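Local coordinates for protein N-terminal acetyltransferase B complex subunit MDM20 (Candida albicans, PDB 5K04) that probably serves as the non-catalytic, helical-repeat subunit of the NatB N-terminal acetyltransferase, the complex that acetylates protein N-termini, at residues A[78-82]-A[97-101]; A[356-362]-A[400-405]; A[570-576]-A[600-606]. One frame throughout, in Å; residues are numbered along the deposited sequence.

The three contacts follow one another along an all-helical chain, and none touches another. Interaction 1 pairs helix 75-87 with helix 91-104; interaction 2 joins the end of helix 353-358 and its loop to the end of helix 388-404; interaction 3 sets the start of helix 571-584 against the end of helix 591-601. Interactions 1 and 2 lie on opposite sides of the chain's centre, centres about 66 Å apart; the centre of interaction 3 is about 39 Å from the first and about 43 Å from the second. No helix is shared: interactions 1 and 3 each join consecutive helices of the scaffold, whereas interaction 2 spans helix 372-383, its Lys362 side chain about 8 Å from bound coenzyme A.

Interaction 1 of 3, residues A[78-82]-A[97-101]; sequences IEKLS and VYENA
Ile78 of helix 75-87 reaches across to Val97, Tyr98 and Ala101 of helix 91-104, the second arm of an antiparallel helical hairpin of the kind that builds TPR-like scaffolds; the two short segments run at 143° with their axes 10.0 Å apart. Ile78 CB already lies close to Val97 CG1. From there the side chain forks. The branch through CG1 runs past Val97, and its tip, CD1, settles 3.7 Å from Ala101 CB. The other branch, CG2, placed anti to the backbone N (CG1 at chi1 -68°), stands over the phenol of Tyr98: it sits 3.5 Å from the ring centroid and only 6° off the ring normal, a CH-pi contact placed almost exactly over the middle. The same methyl meets Val97 CG1 at 3.6 Å, and that valine branch also takes Leu81 CD1, the two side chains roughly perpendicular. Trp116 of helix 109-120 stacks with the Tyr98 ring, and Ser115 OG of that helix donates a hydrogen bond to Glu79 OE2 and shares a weak one with Tyr98 OH. Farther along the ring, Ser82 OG lies 3.3 Å from Tyr98 CE2, and Tyr98 OH ends 3.0 Å from Glu79 CG.

Interaction 2 of 3, residues A[356-362]-A[400-405]; sequences YERFSTK and HLLEQD
Tyr356 carries the tight half of this contact, pushing its ring toward Leu401 and His400. Tyr356 CG is anti to the backbone N (chi1 172°), which sends the phenol across to helix 388-404. There Leu401 CD2 comes obliquely against the ring, 3.3 Å from Tyr356 CE1, and Tyr356 OH meets the imidazole at its edge, near both ring planes, 3.1 Å from His400 CE1. Within its own segment the ring is covered on one face by Ser360 CB, and Thr376 of helix 372-383 touches it as well. Both tyrosine and leucine are buried here.

The contact joins the C-terminal ends of two helices in the all-helical scaffold of the NatB non-catalytic subunit family: helix 353-358 runs out into a loop, and that loop turns back past the last turn of helix 388-404.

Away from the aromatic end the contact is more exposed and made of aliphatic and backbone atoms, with Thr361 its loose margin. Gln404 lies on the surface, its CG 3.6 Å from Ser360 O. Lys362 lays its aliphatic part over the helix terminus, with CB 3.2 Å from Gln404 O. Bends at chi2 and chi4 then carry the ammonium away, to the carbonyls of Ala365 and Asp368, leaving Lys362 NZ 5.2 Å from Asp405 OD1. That carboxylate is buried and held by others: Asp405 OD2 accepts from Asn370 N, Asn373 ND2 and Asn408 ND2.

Interaction 3 of 3, residues A[570-576]-A[600-606]; sequences NDVATKL and ITSNAKF
Chi1 of -77° swings the Phe606 ring, its CG anti to the carbonyl carbon, back against the first turn of helix 571-584, where Val572, at chi1 171°, holds CG1 out to receive it. Val572 CG1 lies 3.5 Å from Phe606 CZ, meeting the ring obliquely, and the same methyl touches Ile600 CG2 at 3.6 Å. One valine methyl thus touches both the aromatic ring and the end of helix 591-601.

The rim of the ring does most of the remaining work. Leu576 CD1 comes in its plane, 3.6 Å from Phe606 CE2, and Asn570 OD1 also lies in plane at the edge, 3.3 Å from Phe606 CE1, with the amide turned 71° from the ring. This oxygen has a second role: Asn570 is the N-cap residue, and OD1 accepts a weak bond from Ala573 N at 3.4 Å. The phenylalanine edge therefore packs beside the cap itself. Over one face of the ring, offset toward the rim, sits Ala604 CB, from its own loop.

Farther up the helix, Leu576 and Ile600 lie alongside, pointing opposite ways, Leu576 CD2 against Ile600 CG2. The tip of the isoleucine, CD1, rests 3.5 Å from Lys575 CD, at the aliphatic middle of a lysine whose ammonium goes on to Ser544 O and the ring of Tyr546.

The contact closes the open end of a helical hairpin, setting the start of helix 571-584 beside the end of helix 591-601, and the chain then continues into helix 608-625, whose Tyr614 touches Ala573, Leu576 and Phe606, while helix 506-521 packs against Asp571 and Thr574.

Interaction 1 of 3, residues A[78-82]-A[97-101]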
ATOM      1  N   ILE A  78      30.206  17.337   6.866  1.00 80.89           N
ATOM      2  CA  ILE A  78      29.103  17.611   7.784  1.00 71.84           C
ATOM      3  C   ILE A  78      28.064  16.506   7.698  1.00 73.66           C
ATOM      4  O   ILE A  78      27.616  15.972   8.720  1.00 66.04           O
ATOM      5  CB  ILE A  78      28.487  18.987   7.483  1.00 69.22           C
ATOM      6  CG1 ILE A  78      29.471  20.102   7.844  1.00 68.05           C
ATOM      7  CG2 ILE A  78      27.168  19.159   8.229  1.00 70.62           C
ATOM      8  CD1 ILE A  78      29.204  21.418   7.135  1.00 68.96           C
ATOM      9  N   GLU A  79      27.681  16.138   6.468  1.00 87.38           N
ATOM     10  CA  GLU A  79      26.678  15.094   6.266  1.00 89.02           C
ATOM     11  C   GLU A  79      27.088  13.805   6.958  1.00 80.70           C
ATOM     12  O   GLU A  79      26.271  13.163   7.627  1.00 75.28           O
ATOM     13  CB  GLU A  79      26.454  14.845   4.768  1.00 97.24           C
ATOM     14  CG  GLU A  79      25.746  15.975   4.010  1.00105.05           C
ATOM     15  CD  GLU A  79      25.654  15.742   2.500  1.00108.24           C
ATOM     16  OE1 GLU A  79      26.240  14.757   1.999  1.00109.34           O
ATOM     17  OE2 GLU A  79      24.991  16.552   1.813  1.00106.04           O
ATOM     18  N   LYS A  80      28.358  13.420   6.828  1.00 80.78           N
ATOM     19  CA  LYS A  80      28.787  12.153   7.404  1.00 89.07           C
ATOM     20  C   LYS A  80      28.798  12.221   8.924  1.00 85.89           C
ATOM     21  O   LYS A  80      28.254  11.335   9.594  1.00 84.34           O
ATOM     22  CB  LYS A  80      30.152  11.758   6.849  1.00 96.73           C
ATOM     23  CG  LYS A  80      30.108  11.556   5.358  1.00106.11           C
ATOM     24  CD  LYS A  80      31.371  10.920   4.830  1.00113.70           C
ATOM     25  CE  LYS A  80      31.195  10.559   3.358  1.00115.23           C
ATOM     26  NZ  LYS A  80      32.173   9.517   2.940  1.00120.24           N
ATOM     27  N   LEU A  81      29.379  13.281   9.488  1.00 84.88           N
ATOM     28  CA  LEU A  81      29.302  13.492  10.933  1.00 83.62           C
ATOM     29  C   LEU A  81      27.867  13.366  11.440  1.00 87.75           C
ATOM     30  O   LEU A  81      27.570  12.521  12.291  1.00 90.12           O
ATOM     31  CB  LEU A  81      29.871  14.861  11.308  1.00 74.36           C
ATOM     32  CG  LEU A  81      31.380  15.031  11.402  1.00 82.02           C
ATOM     33  CD1 LEU A  81      31.680  16.457  11.792  1.00 86.57           C
ATOM     34  CD2 LEU A  81      31.968  14.069  12.414  1.00 80.54           C
ATOM     35  N   SER A  82      26.957  14.199  10.912  1.00 82.68           N
ATOM     36  CA  SER A  82      25.563  14.153  11.351  1.00 85.45           C
ATOM     37  C   SER A  82      24.978  12.768  11.152  1.00 87.95           C
ATOM     38  O   SER A  82      24.149  12.314  11.948  1.00 86.02           O
ATOM     39  CB  SER A  82      24.722  15.189  10.602  1.00 77.71           C
ATOM     40  OG  SER A  82      24.637  14.871   9.228  1.00 86.85           O
ATOM     41  N   VAL A  97      26.191  19.774  14.035  1.00 69.61           N
ATOM     42  CA  VAL A  97      27.168  19.927  12.957  1.00 71.89           C
ATOM     43  C   VAL A  97      26.674  20.942  11.937  1.00 64.71           C
ATOM     44  O   VAL A  97      27.411  21.838  11.514  1.00 61.78           O
ATOM     45  CB  VAL A  97      27.463  18.573  12.292  1.00 80.39           C
ATOM     46  CG1 VAL A  97      28.747  18.669  11.476  1.00 83.67           C
ATOM     47  CG2 VAL A  97      27.580  17.486  13.322  1.00 86.90           C
ATOM     48  N   TYR A  98      25.410  20.807  11.524  1.00 67.85           N
ATOM     49  CA  TYR A  98      24.845  21.734  10.550  1.00 58.67           C
ATOM     50  C   TYR A  98      24.643  23.118  11.158  1.00 56.55           C
ATOM     51  O   TYR A  98      24.984  24.130  10.531  1.00 52.16           O
ATOM     52  CB  TYR A  98      23.527  21.181  10.020  1.00 58.90           C
ATOM     53  CG  TYR A  98      23.634  20.108   8.951  1.00 55.52           C
ATOM     54  CD1 TYR A  98      23.827  20.448   7.622  1.00 53.01           C
ATOM     55  CD2 TYR A  98      23.476  18.760   9.261  1.00 54.16           C
ATOM     56  CE1 TYR A  98      23.898  19.475   6.630  1.00 56.52           C
ATOM     57  CE2 TYR A  98      23.533  17.785   8.274  1.00 50.48           C
ATOM     58  CZ  TYR A  98      23.750  18.151   6.960  1.00 53.61           C
ATOM     59  OH  TYR A  98      23.817  17.195   5.973  1.00 57.29           O
ATOM     60  N   GLU A  99      24.092  23.178  12.379  1.00 64.44           N
ATOM     61  CA  GLU A  99      23.824  24.461  13.030  1.00 60.60           C
ATOM     62  C   GLU A  99      25.105  25.257  13.229  1.00 59.09           C
ATOM     63  O   GLU A  99      25.127  26.477  13.032  1.00 53.97           O
ATOM     64  CB  GLU A  99      23.134  24.247  14.377  1.00 58.52           C
ATOM     65  CG  GLU A  99      21.790  23.548  14.311  1.00 63.76           C
ATOM     66  CD  GLU A  99      21.152  23.373  15.680  1.00 61.33           C
ATOM     67  OE1 GLU A  99      21.008  24.378  16.406  1.00 62.15           O
ATOM     68  OE2 GLU A  99      20.813  22.226  16.034  1.00 60.84           O
ATOM     69  N   ASN A 100      26.178  24.582  13.637  1.00 63.48           N
ATOM     70  CA  ASN A 100      27.451  25.270  13.805  1.00 61.93           C
ATOM     71  C   ASN A 100      27.944  25.825  12.477  1.00 62.84           C
ATOM     72  O   ASN A 100      28.476  26.939  12.422  1.00 63.75           O
ATOM     73  CB  ASN A 100      28.485  24.322  14.420  1.00 66.71           C
ATOM     74  CG  ASN A 100      28.231  24.052  15.905  1.00 65.21           C
ATOM     75  OD1 ASN A 100      27.588  24.844  16.596  1.00 61.50           O
ATOM     76  ND2 ASN A 100      28.736  22.925  16.394  1.00 68.88           N
ATOM     77  N   ALA A 101      27.749  25.073  11.391  1.00 66.57           N
ATOM     78  CA  ALA A 101      28.194  25.534  10.078  1.00 65.52           C
ATOM     79  C   ALA A 101      27.380  26.734   9.605  1.00 66.31           C
ATOM     80  O   ALA A 101      27.932  27.691   9.053  1.00 63.69           O
ATOM     81  CB  ALA A 101      28.101  24.392   9.062  1.00 52.00           C
TER

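Interaction 2 of 3, residues A[356-362]-A[400-405]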
ATOM      1  N   TYR A 356     -26.903 -18.789 -11.837  1.00 48.02           N
ATOM      2  CA  TYR A 356     -25.720 -19.088 -12.639  1.00 45.74           C
ATOM      3  C   TYR A 356     -26.083 -19.898 -13.885  1.00 49.55           C
ATOM      4  O   TYR A 356     -25.660 -19.571 -15.000  1.00 44.65           O
ATOM      5  CB  TYR A 356     -24.680 -19.832 -11.799  1.00 45.96           C
ATOM      6  CG  TYR A 356     -23.546 -20.323 -12.664  1.00 47.90           C
ATOM      7  CD1 TYR A 356     -22.525 -19.460 -13.049  1.00 43.85           C
ATOM      8  CD2 TYR A 356     -23.527 -21.627 -13.148  1.00 49.05           C
ATOM      9  CE1 TYR A 356     -21.503 -19.888 -13.877  1.00 42.88           C
ATOM     10  CE2 TYR A 356     -22.517 -22.069 -13.984  1.00 46.90           C
ATOM     11  CZ  TYR A 356     -21.502 -21.202 -14.342  1.00 45.44           C
ATOM     12  OH  TYR A 356     -20.488 -21.647 -15.159  1.00 43.46           O
ATOM     13  N   GLU A 357     -26.879 -20.953 -13.718  1.00 53.41           N
ATOM     14  CA  GLU A 357     -27.238 -21.787 -14.864  1.00 55.94           C
ATOM     15  C   GLU A 357     -28.018 -21.016 -15.923  1.00 55.65           C
ATOM     16  O   GLU A 357     -27.996 -21.403 -17.095  1.00 42.64           O
ATOM     17  CB  GLU A 357     -28.033 -23.009 -14.409  1.00 54.87           C
ATOM     18  CG  GLU A 357     -27.214 -24.048 -13.629  1.00 60.00           C
ATOM     19  CD  GLU A 357     -26.156 -24.767 -14.467  1.00 58.83           C
ATOM     20  OE1 GLU A 357     -26.167 -24.627 -15.708  1.00 58.42           O
ATOM     21  OE2 GLU A 357     -25.315 -25.480 -13.875  1.00 52.87           O
ATOM     22  N   ARG A 358     -28.688 -19.928 -15.544  1.00 64.06           N
ATOM     23  CA  ARG A 358     -29.426 -19.108 -16.499  1.00 57.06           C
ATOM     24  C   ARG A 358     -28.568 -18.035 -17.151  1.00 49.80           C
ATOM     25  O   ARG A 358     -28.966 -17.485 -18.179  1.00 52.43           O
ATOM     26  CB  ARG A 358     -30.626 -18.446 -15.818  1.00 58.26           C
ATOM     27  CG  ARG A 358     -31.822 -19.374 -15.610  1.00 69.88           C
ATOM     28  CD  ARG A 358     -32.713 -18.857 -14.492  1.00 76.43           C
ATOM     29  NE  ARG A 358     -33.209 -17.511 -14.770  1.00 84.59           N
ATOM     30  CZ  ARG A 358     -33.638 -16.656 -13.839  1.00 91.00           C
ATOM     31  NH1 ARG A 358     -33.629 -16.997 -12.551  1.00 87.76           N
ATOM     32  NH2 ARG A 358     -34.072 -15.450 -14.197  1.00 91.99           N
ATOM     33  N   PHE A 359     -27.406 -17.723 -16.582  1.00 56.24           N
ATOM     34  CA  PHE A 359     -26.533 -16.677 -17.109  1.00 56.57           C
ATOM     35  C   PHE A 359     -25.060 -17.088 -17.015  1.00 54.30           C
ATOM     36  O   PHE A 359     -24.200 -16.284 -16.636  1.00 39.91           O
ATOM     37  CB  PHE A 359     -26.747 -15.352 -16.368  1.00 58.77           C
ATOM     38  CG  PHE A 359     -28.186 -14.912 -16.262  1.00 54.94           C
ATOM     39  CD1 PHE A 359     -28.968 -15.304 -15.190  1.00 56.28           C
ATOM     40  CD2 PHE A 359     -28.736 -14.058 -17.201  1.00 55.63           C
ATOM     41  CE1 PHE A 359     -30.291 -14.888 -15.077  1.00 60.42           C
ATOM     42  CE2 PHE A 359     -30.066 -13.633 -17.098  1.00 60.11           C
ATOM     43  CZ  PHE A 359     -30.841 -14.055 -16.036  1.00 61.44           C
ATOM     44  N   SER A 360     -24.744 -18.346 -17.358  1.00 59.78           N
ATOM     45  CA  SER A 360     -23.360 -18.821 -17.267  1.00 55.42           C
ATOM     46  C   SER A 360     -22.478 -18.237 -18.357  1.00 56.03           C
ATOM     47  O   SER A 360     -21.251 -18.199 -18.203  1.00 42.06           O
ATOM     48  CB  SER A 360     -23.304 -20.344 -17.363  1.00 50.80           C
ATOM     49  OG  SER A 360     -23.713 -20.797 -18.647  1.00 39.27           O
ATOM     50  N   THR A 361     -23.079 -17.811 -19.461  1.00 67.08           N
ATOM     51  CA  THR A 361     -22.336 -17.330 -20.610  1.00 64.82           C
ATOM     52  C   THR A 361     -21.964 -15.872 -20.415  1.00 65.10           C
ATOM     53  O   THR A 361     -22.818 -15.035 -20.107  1.00 62.80           O
ATOM     54  CB  THR A 361     -23.160 -17.487 -21.885  1.00 61.92           C
ATOM     55  OG1 THR A 361     -23.315 -18.878 -22.189  1.00 61.53           O
ATOM     56  CG2 THR A 361     -22.479 -16.780 -23.039  1.00 57.02           C
ATOM     57  N   LYS A 362     -20.683 -15.578 -20.591  1.00 68.19           N
ATOM     58  CA  LYS A 362     -20.222 -14.204 -20.558  1.00 68.19           C
ATOM     59  C   LYS A 362     -20.755 -13.446 -21.766  1.00 74.67           C
ATOM     60  O   LYS A 362     -20.667 -13.917 -22.906  1.00 70.01           O
ATOM     61  CB  LYS A 362     -18.703 -14.166 -20.539  1.00 69.48           C
ATOM     62  CG  LYS A 362     -18.152 -12.792 -20.743  1.00 75.26           C
ATOM     63  CD  LYS A 362     -17.504 -12.274 -19.489  1.00 75.45           C
ATOM     64  CE  LYS A 362     -16.571 -11.151 -19.862  1.00 80.64           C
ATOM     65  NZ  LYS A 362     -17.337  -9.894 -20.113  1.00 85.36           N
ATOM     66  N   HIS A 400     -13.435 -22.906 -13.093  1.00 42.67           N
ATOM     67  CA  HIS A 400     -14.454 -23.061 -14.125  1.00 46.59           C
ATOM     68  C   HIS A 400     -15.112 -21.732 -14.448  1.00 41.20           C
ATOM     69  O   HIS A 400     -15.279 -21.383 -15.621  1.00 32.77           O
ATOM     70  CB  HIS A 400     -15.509 -24.081 -13.700  1.00 45.41           C
ATOM     71  CG  HIS A 400     -16.567 -24.286 -14.733  1.00 49.06           C
ATOM     72  ND1 HIS A 400     -17.782 -23.633 -14.696  1.00 54.67           N
ATOM     73  CD2 HIS A 400     -16.574 -25.028 -15.862  1.00 51.36           C
ATOM     74  CE1 HIS A 400     -18.499 -23.980 -15.749  1.00 49.12           C
ATOM     75  NE2 HIS A 400     -17.789 -24.825 -16.471  1.00 53.77           N
ATOM     76  N   LEU A 401     -15.482 -20.976 -13.413  1.00 51.37           N
ATOM     77  CA  LEU A 401     -16.017 -19.631 -13.598  1.00 50.57           C
ATOM     78  C   LEU A 401     -15.035 -18.722 -14.338  1.00 45.48           C
ATOM     79  O   LEU A 401     -15.444 -17.913 -15.181  1.00 34.08           O
ATOM     80  CB  LEU A 401     -16.379 -19.040 -12.233  1.00 43.04           C
ATOM     81  CG  LEU A 401     -17.346 -19.885 -11.399  1.00 44.26           C
ATOM     82  CD1 LEU A 401     -17.591 -19.269 -10.038  1.00 40.23           C
ATOM     83  CD2 LEU A 401     -18.661 -20.122 -12.137  1.00 39.69           C
ATOM     84  N   LEU A 402     -13.737 -18.842 -14.041  1.00 48.08           N
ATOM     85  CA  LEU A 402     -12.736 -17.966 -14.648  1.00 43.93           C
ATOM     86  C   LEU A 402     -12.492 -18.278 -16.121  1.00 39.08           C
ATOM     87  O   LEU A 402     -11.922 -17.433 -16.818  1.00 33.37           O
ATOM     88  CB  LEU A 402     -11.411 -18.035 -13.866  1.00 39.03           C
ATOM     89  CG  LEU A 402     -11.373 -17.239 -12.548  1.00 37.92           C
ATOM     90  CD1 LEU A 402     -10.224 -17.617 -11.615  1.00 31.78           C
ATOM     91  CD2 LEU A 402     -11.313 -15.743 -12.865  1.00 37.37           C
ATOM     92  N   GLU A 403     -12.889 -19.470 -16.600  1.00 43.78           N
ATOM     93  CA  GLU A 403     -12.788 -19.793 -18.029  1.00 50.25           C
ATOM     94  C   GLU A 403     -13.619 -18.832 -18.870  1.00 51.28           C
ATOM     95  O   GLU A 403     -13.197 -18.395 -19.947  1.00 39.01           O
ATOM     96  CB  GLU A 403     -13.263 -21.233 -18.305  1.00 48.60           C
ATOM     97  CG  GLU A 403     -12.409 -22.368 -17.749  1.00 51.63           C
ATOM     98  CD  GLU A 403     -13.109 -23.719 -17.857  1.00 54.69           C
ATOM     99  OE1 GLU A 403     -14.132 -23.794 -18.569  1.00 49.31           O
ATOM    100  OE2 GLU A 403     -12.644 -24.700 -17.227  1.00 52.27           O
ATOM    101  N   GLN A 404     -14.819 -18.523 -18.404  1.00 62.69           N
ATOM    102  CA  GLN A 404     -15.738 -17.638 -19.096  1.00 59.86           C
ATOM    103  C   GLN A 404     -15.673 -16.207 -18.576  1.00 57.58           C
ATOM    104  O   GLN A 404     -15.937 -15.272 -19.336  1.00 54.26           O
ATOM    105  CB  GLN A 404     -17.158 -18.194 -18.950  1.00 62.91           C
ATOM    106  CG  GLN A 404     -18.169 -17.609 -19.875  1.00 77.20           C
ATOM    107  CD  GLN A 404     -18.077 -18.187 -21.260  1.00 75.20           C
ATOM    108  OE1 GLN A 404     -17.512 -19.267 -21.462  1.00 67.34           O
ATOM    109  NE2 GLN A 404     -18.631 -17.470 -22.229  1.00 74.01           N
ATOM    110  N   ASP A 405     -15.296 -16.015 -17.311  1.00 54.28           N
ATOM    111  CA  ASP A 405     -15.179 -14.691 -16.692  1.00 51.27           C
ATOM    112  C   ASP A 405     -13.709 -14.434 -16.354  1.00 46.18           C
ATOM    113  O   ASP A 405     -13.302 -14.406 -15.189  1.00 33.64           O
ATOM    114  CB  ASP A 405     -16.102 -14.616 -15.440  1.00 46.29           C
ATOM    115  CG  ASP A 405     -16.438 -13.183 -15.033  1.00 46.36           C
ATOM    116  OD1 ASP A 405     -15.994 -12.241 -15.728  1.00 42.07           O
ATOM    117  OD2 ASP A 405     -17.143 -13.006 -14.013  1.00 32.85           O
TER

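Interaction 3 of 3, residues A[570-576]-A[600-606]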
ATOM      1  N   ASN A 570       2.727 -14.993   8.628  1.00 43.48           N
ATOM      2  CA  ASN A 570       3.357 -15.111   9.952  1.00 47.01           C
ATOM      3  C   ASN A 570       4.321 -13.934  10.113  1.00 43.98           C
ATOM      4  O   ASN A 570       5.482 -14.005   9.696  1.00 32.56           O
ATOM      5  CB  ASN A 570       4.072 -16.449  10.122  1.00 43.18           C
ATOM      6  CG  ASN A 570       4.475 -16.709  11.578  1.00 47.82           C
ATOM      7  OD1 ASN A 570       4.466 -15.798  12.407  1.00 31.12           O
ATOM      8  ND2 ASN A 570       4.825 -17.953  11.887  1.00 54.05           N
ATOM      9  N   ASP A 571       3.832 -12.860  10.734  1.00 39.21           N
ATOM     10  CA  ASP A 571       4.584 -11.607  10.738  1.00 43.07           C
ATOM     11  C   ASP A 571       5.746 -11.634  11.720  1.00 36.97           C
ATOM     12  O   ASP A 571       6.800 -11.034  11.451  1.00 23.12           O
ATOM     13  CB  ASP A 571       3.661 -10.423  11.055  1.00 38.36           C
ATOM     14  CG  ASP A 571       2.566 -10.228   9.991  1.00 37.76           C
ATOM     15  OD1 ASP A 571       2.607 -10.921   8.939  1.00 25.13           O
ATOM     16  OD2 ASP A 571       1.658  -9.402  10.223  1.00 32.75           O
ATOM     17  N   VAL A 572       5.586 -12.317  12.854  1.00 44.26           N
ATOM     18  CA  VAL A 572       6.682 -12.388  13.814  1.00 46.46           C
ATOM     19  C   VAL A 572       7.834 -13.235  13.276  1.00 40.07           C
ATOM     20  O   VAL A 572       9.005 -12.927  13.511  1.00 26.43           O
ATOM     21  CB  VAL A 572       6.162 -12.908  15.158  1.00 49.19           C
ATOM     22  CG1 VAL A 572       7.319 -13.188  16.084  1.00 53.67           C
ATOM     23  CG2 VAL A 572       5.215 -11.856  15.779  1.00 38.55           C
ATOM     24  N   ALA A 573       7.527 -14.297  12.525  1.00 46.18           N
ATOM     25  CA  ALA A 573       8.589 -15.117  11.951  1.00 42.54           C
ATOM     26  C   ALA A 573       9.422 -14.313  10.957  1.00 38.29           C
ATOM     27  O   ALA A 573      10.649 -14.448  10.906  1.00 33.69           O
ATOM     28  CB  ALA A 573       7.984 -16.357  11.291  1.00 34.15           C
ATOM     29  N   THR A 574       8.767 -13.464  10.166  1.00 38.37           N
ATOM     30  CA  THR A 574       9.470 -12.574   9.243  1.00 36.37           C
ATOM     31  C   THR A 574      10.533 -11.764   9.968  1.00 39.43           C
ATOM     32  O   THR A 574      11.685 -11.706   9.536  1.00 26.31           O
ATOM     33  CB  THR A 574       8.457 -11.645   8.572  1.00 30.78           C
ATOM     34  OG1 THR A 574       7.533 -12.434   7.821  1.00 24.61           O
ATOM     35  CG2 THR A 574       9.137 -10.645   7.654  1.00 38.18           C
ATOM     36  N   LYS A 575      10.165 -11.147  11.098  1.00 40.52           N
ATOM     37  CA  LYS A 575      11.154 -10.383  11.850  1.00 41.40           C
ATOM     38  C   LYS A 575      12.280 -11.277  12.360  1.00 39.01           C
ATOM     39  O   LYS A 575      13.458 -10.901  12.307  1.00 29.29           O
ATOM     40  CB  LYS A 575      10.480  -9.653  13.012  1.00 36.95           C
ATOM     41  CG  LYS A 575      11.490  -8.862  13.853  1.00 42.10           C
ATOM     42  CD  LYS A 575      10.822  -8.032  14.941  1.00 47.88           C
ATOM     43  CE  LYS A 575      10.025  -6.876  14.355  1.00 59.00           C
ATOM     44  NZ  LYS A 575       9.626  -5.891  15.404  1.00 67.81           N
ATOM     45  N   LEU A 576      11.934 -12.480  12.837  1.00 41.87           N
ATOM     46  CA  LEU A 576      12.933 -13.370  13.410  1.00 41.87           C
ATOM     47  C   LEU A 576      13.876 -13.897  12.343  1.00 39.09           C
ATOM     48  O   LEU A 576      15.077 -14.065  12.598  1.00 29.47           O
ATOM     49  CB  LEU A 576      12.244 -14.521  14.141  1.00 34.41           C
ATOM     50  CG  LEU A 576      11.541 -14.135  15.444  1.00 40.99           C
ATOM     51  CD1 LEU A 576      10.666 -15.293  15.960  1.00 40.53           C
ATOM     52  CD2 LEU A 576      12.580 -13.728  16.472  1.00 39.09           C
ATOM     53  N   ILE A 600      11.409 -11.372  21.540  1.00 45.63           N
ATOM     54  CA  ILE A 600      10.364 -11.610  20.554  1.00 43.57           C
ATOM     55  C   ILE A 600       9.819 -13.033  20.660  1.00 50.80           C
ATOM     56  O   ILE A 600       8.600 -13.241  20.638  1.00 39.29           O
ATOM     57  CB  ILE A 600      10.904 -11.306  19.150  1.00 45.79           C
ATOM     58  CG1 ILE A 600      11.249  -9.817  19.060  1.00 51.06           C
ATOM     59  CG2 ILE A 600       9.902 -11.711  18.088  1.00 40.28           C
ATOM     60  CD1 ILE A 600      12.097  -9.471  17.874  1.00 51.59           C
ATOM     61  N   THR A 601      10.710 -14.037  20.766  1.00 54.11           N
ATOM     62  CA  THR A 601      10.244 -15.416  20.935  1.00 47.22           C
ATOM     63  C   THR A 601       9.486 -15.593  22.244  1.00 44.14           C
ATOM     64  O   THR A 601       8.599 -16.444  22.335  1.00 36.19           O
ATOM     65  CB  THR A 601      11.410 -16.418  20.883  1.00 34.13           C
ATOM     66  OG1 THR A 601      12.357 -16.131  21.921  1.00 34.52           O
ATOM     67  CG2 THR A 601      12.096 -16.380  19.544  1.00 33.10           C
ATOM     68  N   SER A 602       9.821 -14.810  23.266  1.00 55.30           N
ATOM     69  CA  SER A 602       9.116 -14.911  24.542  1.00 54.92           C
ATOM     70  C   SER A 602       7.643 -14.518  24.434  1.00 52.23           C
ATOM     71  O   SER A 602       6.857 -14.867  25.318  1.00 47.38           O
ATOM     72  CB  SER A 602       9.815 -14.038  25.582  1.00 50.45           C
ATOM     73  OG  SER A 602      11.146 -14.476  25.798  1.00 56.37           O
ATOM     74  N   ASN A 603       7.243 -13.814  23.369  1.00 54.20           N
ATOM     75  CA  ASN A 603       5.884 -13.286  23.249  1.00 53.80           C
ATOM     76  C   ASN A 603       5.292 -13.544  21.864  1.00 47.31           C
ATOM     77  O   ASN A 603       4.469 -12.759  21.384  1.00 44.15           O
ATOM     78  CB  ASN A 603       5.863 -11.787  23.548  1.00 58.24           C
ATOM     79  CG  ASN A 603       6.363 -11.456  24.953  1.00 70.20           C
ATOM     80  OD1 ASN A 603       5.628 -11.582  25.939  1.00 63.65           O
ATOM     81  ND2 ASN A 603       7.624 -11.030  25.046  1.00 78.47           N
ATOM     82  N   ALA A 604       5.665 -14.662  21.229  1.00 49.15           N
ATOM     83  CA  ALA A 604       5.584 -14.821  19.777  1.00 48.28           C
ATOM     84  C   ALA A 604       4.256 -15.363  19.228  1.00 60.87           C
ATOM     85  O   ALA A 604       3.943 -15.093  18.058  1.00 73.81           O
ATOM     86  CB  ALA A 604       6.706 -15.740  19.299  1.00 41.51           C
ATOM     87  N   LYS A 605       3.488 -16.147  19.989  1.00 46.56           N
ATOM     88  CA  LYS A 605       2.172 -16.669  19.529  1.00 48.24           C
ATOM     89  C   LYS A 605       2.288 -17.692  18.390  1.00 42.67           C
ATOM     90  O   LYS A 605       1.543 -17.641  17.415  1.00 40.93           O
ATOM     91  CB  LYS A 605       1.216 -15.537  19.129  1.00 41.44           C
ATOM     92  CG  LYS A 605       0.693 -14.758  20.328  1.00 48.19           C
ATOM     93  CD  LYS A 605       0.243 -13.340  19.992  1.00 54.53           C
ATOM     94  CE  LYS A 605      -0.275 -12.620  21.238  1.00 69.02           C
ATOM     95  NZ  LYS A 605       0.717 -12.610  22.379  1.00 83.34           N
ATOM     96  N   PHE A 606       3.164 -18.682  18.564  1.00 49.34           N
ATOM     97  CA  PHE A 606       3.504 -19.636  17.514  1.00 46.53           C
ATOM     98  C   PHE A 606       2.847 -21.005  17.707  1.00 42.08           C
ATOM     99  O   PHE A 606       2.382 -21.370  18.792  1.00 26.00           O
ATOM    100  CB  PHE A 606       5.017 -19.825  17.448  1.00 45.34           C
ATOM    101  CG  PHE A 606       5.758 -18.706  16.782  1.00 43.71           C
ATOM    102  CD1 PHE A 606       5.173 -17.958  15.780  1.00 47.89           C
ATOM    103  CD2 PHE A 606       7.079 -18.429  17.141  1.00 43.38           C
ATOM    104  CE1 PHE A 606       5.892 -16.929  15.145  1.00 53.41           C
ATOM    105  CE2 PHE A 606       7.806 -17.403  16.514  1.00 44.75           C
ATOM    106  CZ  PHE A 606       7.209 -16.650  15.518  1.00 46.90           C
TER